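Local coordinates for protein xylose isomerase-like TIM barrel (Anabaena variabilis ATCC 29413, PDB 2QW5) that probably isomerises or epimerises a sugar or sugar phosphate, and binds a zinc ion and D-xylose in the mouth of its TIM barrel, at residues F50-G55 / T86-T91; G128-P133 / L180-I185. All coordinates share one frame; numbering follows the deposited sequence.

Contact 1 (F50-G55 / T86-T91); sequences FPIAPG and TNVGAT. With XLS (D-xylose), chain C.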
loop_
_atom_site.group_PDB
_atom_site.type_symbol
_atom_site.label_atom_id
_atom_site.label_comp_id
_atom_site.label_asym_id
_atom_site.label_seq_id
_atom_site.Cartn_x
_atom_site.Cartn_y
_atom_site.Cartn_z
ATOM N N PHE A 50 11.329 -10.173 -27.341
ATOM C CA PHE A 50 10.628 -11.125 -26.480
ATOM C C PHE A 50 11.018 -10.884 -25.040
ATOM O O PHE A 50 12.203 -11.019 -24.712
ATOM C CB PHE A 50 11.054 -12.540 -26.858
ATOM C CG PHE A 50 10.321 -13.132 -28.041
ATOM C CD1 PHE A 50 9.520 -12.378 -28.912
ATOM C CD2 PHE A 50 10.550 -14.484 -28.336
ATOM C CE1 PHE A 50 8.861 -12.999 -29.988
ATOM C CE2 PHE A 50 9.930 -15.089 -29.412
ATOM C CZ PHE A 50 9.094 -14.354 -30.240
ATOM N N PRO A 51 10.039 -10.473 -24.184
ATOM C CA PRO A 51 10.346 -10.464 -22.759
ATOM C C PRO A 51 10.494 -11.897 -22.267
ATOM O O PRO A 51 9.755 -12.763 -22.709
ATOM C CB PRO A 51 9.120 -9.794 -22.119
ATOM C CG PRO A 51 7.989 -10.025 -23.095
ATOM C CD PRO A 51 8.667 -9.973 -24.445
ATOM N N ILE A 52 11.489 -12.157 -21.408
ATOM C CA ILE A 52 11.667 -13.478 -20.817
ATOM C C ILE A 52 11.196 -13.401 -19.380
ATOM O O ILE A 52 11.883 -12.791 -18.509
ATOM C CB ILE A 52 13.109 -14.033 -20.932
ATOM C CG1 ILE A 52 13.554 -14.052 -22.417
ATOM C CG2 ILE A 52 13.252 -15.436 -20.247
ATOM C CD1 ILE A 52 12.665 -14.864 -23.401
ATOM N N ALA A 53 9.995 -13.961 -19.133
ATOM C CA ALA A 53 9.399 -13.957 -17.772
ATOM C C ALA A 53 10.273 -14.738 -16.822
ATOM O O ALA A 53 10.798 -15.777 -17.232
ATOM C CB ALA A 53 7.980 -14.532 -17.776
ATOM N N PRO A 54 10.476 -14.234 -15.577
ATOM C CA PRO A 54 11.292 -14.984 -14.612
ATOM C C PRO A 54 10.573 -16.234 -14.102
ATOM O O PRO A 54 9.330 -16.330 -14.206
ATOM C CB PRO A 54 11.563 -13.969 -13.491
ATOM C CG PRO A 54 10.498 -12.956 -13.635
ATOM C CD PRO A 54 9.959 -12.978 -14.999
ATOM N N GLY A 55 11.362 -17.182 -13.614
ATOM C CA GLY A 55 10.858 -18.453 -13.068
ATOM C C GLY A 55 11.726 -18.948 -11.932
ATOM O O GLY A 55 12.530 -18.190 -11.387
ATOM N N THR A 86 15.932 -9.997 -26.606
ATOM C CA THR A 86 15.241 -10.314 -25.368
ATOM C C THR A 86 15.269 -9.155 -24.381
ATOM O O THR A 86 16.221 -8.342 -24.377
ATOM C CB THR A 86 15.801 -11.568 -24.673
ATOM O OG1 THR A 86 17.171 -11.331 -24.309
ATOM C CG2 THR A 86 15.685 -12.742 -25.528
ATOM N N ASN A 87 14.204 -9.082 -23.584
ATOM C CA ASN A 87 14.067 -8.143 -22.495
ATOM C C ASN A 87 14.064 -8.972 -21.191
ATOM O O ASN A 87 13.220 -9.848 -20.975
ATOM C CB ASN A 87 12.824 -7.290 -22.637
ATOM C CG ASN A 87 12.766 -6.197 -21.628
ATOM O OD1 ASN A 87 12.556 -6.455 -20.458
ATOM N ND2 ASN A 87 12.908 -4.965 -22.079
ATOM N N VAL A 88 15.029 -8.675 -20.345
ATOM C CA VAL A 88 15.276 -9.413 -19.125
ATOM C C VAL A 88 15.564 -8.435 -18.010
ATOM O O VAL A 88 16.317 -7.498 -18.210
ATOM C CB VAL A 88 16.494 -10.390 -19.267
ATOM C CG1 VAL A 88 16.830 -11.000 -17.943
ATOM C CG2 VAL A 88 16.171 -11.532 -20.284
ATOM N N GLY A 89 14.982 -8.690 -16.852
ATOM C CA GLY A 89 15.195 -7.860 -15.674
ATOM C C GLY A 89 15.635 -8.621 -14.459
ATOM O O GLY A 89 15.224 -9.760 -14.240
ATOM N N ALA A 90 16.501 -7.986 -13.660
ATOM C CA ALA A 90 16.848 -8.498 -12.340
ATOM C C ALA A 90 15.577 -8.352 -11.491
ATOM O O ALA A 90 14.717 -7.492 -11.771
ATOM C CB ALA A 90 18.007 -7.677 -11.705
ATOM N N THR A 91 15.459 -9.204 -10.477
ATOM C CA THR A 91 14.300 -9.244 -9.586
ATOM C C THR A 91 14.774 -9.097 -8.164
ATOM O O THR A 91 15.960 -9.163 -7.893
ATOM C CB THR A 91 13.507 -10.537 -9.739
ATOM O OG1 THR A 91 14.190 -11.648 -9.158
ATOM C CG2 THR A 91 13.233 -10.837 -11.214
HETATM C C1 XLS C . 10.349 -1.160 -18.979
HETATM C C2 XLS C . 11.261 -2.324 -18.612
HETATM C C3 XLS C . 10.539 -3.487 -17.843
HETATM C C4 XLS C . 11.017 -4.877 -18.215
HETATM O O1 XLS C . 10.725 0.222 -18.991
HETATM O O2 XLS C . 12.013 -2.777 -19.738
HETATM O O3 XLS C . 9.115 -3.578 -17.910
HETATM O O4 XLS C . 12.413 -4.899 -18.131
HETATM O O HOH W 1 12.581 -10.485 -17.145
#

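Contact 2 (G128-P133 / L180-I185); sequences GPIVIP and LAIEPI. With ZN (zinc ion), chain D; XLS (D-xylose), chain C.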
loop_
_atom_site.group_PDB
_atom_site.type_symbol
_atom_site.label_atom_id
_atom_site.label_comp_id
_atom_site.label_asym_id
_atom_site.label_seq_id
_atom_site.Cartn_x
_atom_site.Cartn_y
_atom_site.Cartn_z
ATOM N N GLY A 128 17.864 -4.808 -20.796
ATOM C CA GLY A 128 16.908 -4.530 -19.738
ATOM C C GLY A 128 17.562 -4.095 -18.458
ATOM O O GLY A 128 18.754 -3.826 -18.454
ATOM N N PRO A 129 16.752 -3.975 -17.377
ATOM C CA PRO A 129 17.193 -3.551 -16.062
ATOM C C PRO A 129 17.839 -4.717 -15.269
ATOM O O PRO A 129 17.285 -5.198 -14.260
ATOM C CB PRO A 129 15.899 -3.045 -15.431
ATOM C CG PRO A 129 14.842 -3.931 -16.053
ATOM C CD PRO A 129 15.287 -4.223 -17.406
ATOM N N ILE A 130 19.060 -5.070 -15.689
ATOM C CA ILE A 130 19.790 -6.217 -15.163
ATOM C C ILE A 130 20.833 -5.894 -14.040
ATOM O O ILE A 130 21.631 -6.772 -13.697
ATOM C CB ILE A 130 20.420 -7.057 -16.303
ATOM C CG1 ILE A 130 21.469 -6.271 -17.106
ATOM C CG2 ILE A 130 19.275 -7.617 -17.273
ATOM C CD1 ILE A 130 22.246 -7.097 -18.085
ATOM N N VAL A 131 20.809 -4.660 -13.509
ATOM C CA VAL A 131 21.710 -4.225 -12.417
ATOM C C VAL A 131 20.911 -4.132 -11.105
ATOM O O VAL A 131 21.126 -4.906 -10.177
ATOM C CB VAL A 131 22.391 -2.904 -12.779
ATOM C CG1 VAL A 131 23.386 -2.482 -11.665
ATOM C CG2 VAL A 131 23.095 -3.004 -14.162
ATOM N N ILE A 132 20.009 -3.165 -11.017
ATOM C CA ILE A 132 19.161 -2.965 -9.860
ATOM C C ILE A 132 17.800 -3.605 -10.282
ATOM O O ILE A 132 17.360 -3.357 -11.425
ATOM C CB ILE A 132 18.938 -1.467 -9.573
ATOM C CG1 ILE A 132 20.283 -0.713 -9.397
ATOM C CG2 ILE A 132 18.019 -1.263 -8.359
ATOM C CD1 ILE A 132 21.103 -1.183 -8.237
ATOM N N PRO A 133 17.167 -4.414 -9.398
ATOM C CA PRO A 133 15.856 -5.046 -9.658
ATOM C C PRO A 133 14.806 -4.054 -10.120
ATOM O O PRO A 133 14.644 -3.021 -9.497
ATOM C CB PRO A 133 15.477 -5.618 -8.295
ATOM C CG PRO A 133 16.775 -5.997 -7.708
ATOM C CD PRO A 133 17.677 -4.843 -8.078
ATOM N N LEU A 180 25.157 -7.485 -24.124
ATOM C CA LEU A 180 24.308 -7.145 -22.963
ATOM C C LEU A 180 24.029 -5.639 -23.005
ATOM O O LEU A 180 24.959 -4.874 -22.883
ATOM C CB LEU A 180 25.005 -7.536 -21.648
ATOM C CG LEU A 180 25.246 -9.049 -21.410
ATOM C CD1 LEU A 180 26.215 -9.270 -20.256
ATOM C CD2 LEU A 180 23.928 -9.799 -21.177
ATOM N N ALA A 181 22.764 -5.232 -23.146
ATOM C CA ALA A 181 22.362 -3.798 -23.263
ATOM C C ALA A 181 21.563 -3.375 -22.049
ATOM O O ALA A 181 20.364 -3.585 -22.008
ATOM C CB ALA A 181 21.584 -3.566 -24.541
ATOM N N ILE A 182 22.254 -2.784 -21.048
ATOM C CA ILE A 182 21.645 -2.290 -19.810
ATOM C C ILE A 182 20.849 -1.025 -20.113
ATOM O O ILE A 182 21.305 -0.153 -20.849
ATOM C CB ILE A 182 22.675 -1.971 -18.700
ATOM C CG1 ILE A 182 23.551 -3.183 -18.352
ATOM C CG2 ILE A 182 21.957 -1.520 -17.406
ATOM C CD1 ILE A 182 24.792 -2.848 -17.390
ATOM N N GLU A 183 19.666 -0.916 -19.513
ATOM C CA GLU A 183 18.735 0.166 -19.813
ATOM C C GLU A 183 18.603 1.208 -18.689
ATOM O O GLU A 183 18.252 0.852 -17.568
ATOM C CB GLU A 183 17.350 -0.451 -20.106
ATOM C CG GLU A 183 16.345 0.557 -20.684
ATOM C CD GLU A 183 14.969 -0.028 -20.919
ATOM O OE1 GLU A 183 14.682 -1.115 -20.341
ATOM O OE2 GLU A 183 14.192 0.635 -21.684
ATOM N N PRO A 184 18.916 2.495 -18.983
ATOM C CA PRO A 184 18.533 3.569 -18.071
ATOM C C PRO A 184 17.013 3.653 -18.166
ATOM O O PRO A 184 16.481 3.640 -19.278
ATOM C CB PRO A 184 19.169 4.819 -18.675
ATOM C CG PRO A 184 20.116 4.331 -19.703
ATOM C CD PRO A 184 19.607 3.035 -20.167
ATOM N N ILE A 185 16.336 3.642 -17.024
ATOM C CA ILE A 185 14.854 3.648 -16.963
ATOM C C ILE A 185 14.440 4.794 -16.059
ATOM O O ILE A 185 15.054 4.989 -15.031
ATOM C CB ILE A 185 14.340 2.298 -16.430
ATOM C CG1 ILE A 185 14.493 1.221 -17.513
ATOM C CG2 ILE A 185 12.866 2.357 -15.989
ATOM C CD1 ILE A 185 14.208 -0.201 -17.074
HETATM ZN ZN ZN D . 12.595 0.243 -23.048
HETATM C C1 XLS C . 10.349 -1.160 -18.979
HETATM C C2 XLS C . 11.261 -2.324 -18.612
HETATM C C3 XLS C . 10.539 -3.487 -17.843
HETATM C C4 XLS C . 11.017 -4.877 -18.215
HETATM O O1 XLS C . 10.725 0.222 -18.991
HETATM O O2 XLS C . 12.013 -2.777 -19.738
HETATM O O3 XLS C . 9.115 -3.578 -17.910
HETATM O O4 XLS C . 12.413 -4.899 -18.131
HETATM O O HOH W 2 11.347 0.296 -21.448
#

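Contact 1 (F50-G55 / T86-T91)
Phe50 gives its carbonyl to the neighbouring strand: Asn87 N donates to Phe50 O at 3.0 Å, and the CA-H of Thr86 adds a weaker contact to the same oxygen. The Phe50 ring itself leads away and meets Phe15 edge-to-face. At Pro51, which has no N-H to give, the pairing continues through its CA, 3.4 Å from Asn87 O. Pro51 and Asn87 share one face of the sheet, and there Asn87, its CG anti to the backbone N (chi1 -172°), carries its amide to D-xylose: OD1 accepts from XLS O4 at 2.8 Å, while ND2 reaches XLS O2 in a weak bond. Asn87 O also takes a nearly straight bond from Ile52 N (2.9 Å, 170° at the hydrogen). These bonds join two adjacent parallel strands of the barrel, 47-51 and 83-87, linked through helix 60-76 as a beta-alpha-beta unit of the TIM barrel. The Ile52 side chain lies against two residues of the other segment, its CG1 4.0 Å from Thr86 CG2 and its CB against Val88 CG2; helix 101-120 covers it through Ile117. Beyond it the backbones part, and a water bridges the gap, donating to Ile52 O and accepting from Gly89 N. Pro54 CB then touches Thr91 CG2 at 4.2 Å, near the second subunit, where Asp141 of that subunit bonds Thr91 OG1.

Contact 2 (G128-P133 / L180-I185)
Gly128 makes both backbone hydrogen bonds between the segments, giving its N-H to Ala181 O at 3.0 Å and receiving Glu183 N on its own oxygen at 3.2 Å. Together they form a parallel bridge around Ile182, whose CA-H also faces Gly128 O. Gly128 has a phi of 140°, a backbone conformation open chiefly to glycine; the chain then swings through an inverse gamma turn centred on Pro129.

The apolar contacts fall into two groups. Ile182 is met at about right angles by Ile130, CG1 to CG1 at 3.9 Å, and by Val131, whose CG2 sits 3.7 Å from both Ile182 CD1 and Ile182 CG2. Towards the pocket, Ile185 CD1 presses against Pro129 CB at 3.7 Å.

Metal and sugar contacts converge on Glu183. Its side chain runs out straight, CG opposite the backbone N (chi1 -169°), and brings the carboxylate into the barrel mouth: OE2 binds zinc at 2.1 Å, while OE1 accepts a hydrogen bond from XLS O2 at 3.2 Å. A zinc-bound water donates to XLS O1, and Asp216, Gln247 and Glu281 complete the metal site. All this lies at the C-terminal ends of adjacent strands, where TIM barrels carry their active sites.

Strand 179-182 is flanked on its far edge by strand 211-216, with Val211 touching Leu180 and Ile182, while helix 196-203 covers Val131 through Phe202 and Ile182 through Leu199.

Contacts 1 and 2 follow one another round the same barrel, their centres about 11 Å apart. Strand 83-87 of contact 1 is the direct neighbour of strand 125-128, from which the 128-133 loop of contact 2 emerges. The two loops then touch: Ala90 N lies 3.0 Å from Pro129 O, a probable hydrogen bond, and Thr91 O packs against Pro133 CG at 3.3 Å. Both contacts line the D-xylose pocket. Asn87 of contact 1 and Glu183 of contact 2, whose side chains are about 5 Å apart, both bond the sugar, and His219 supplies a further hydrogen bond to it. The Asn87 side chain stays about 5 Å from the zinc that Glu183 holds.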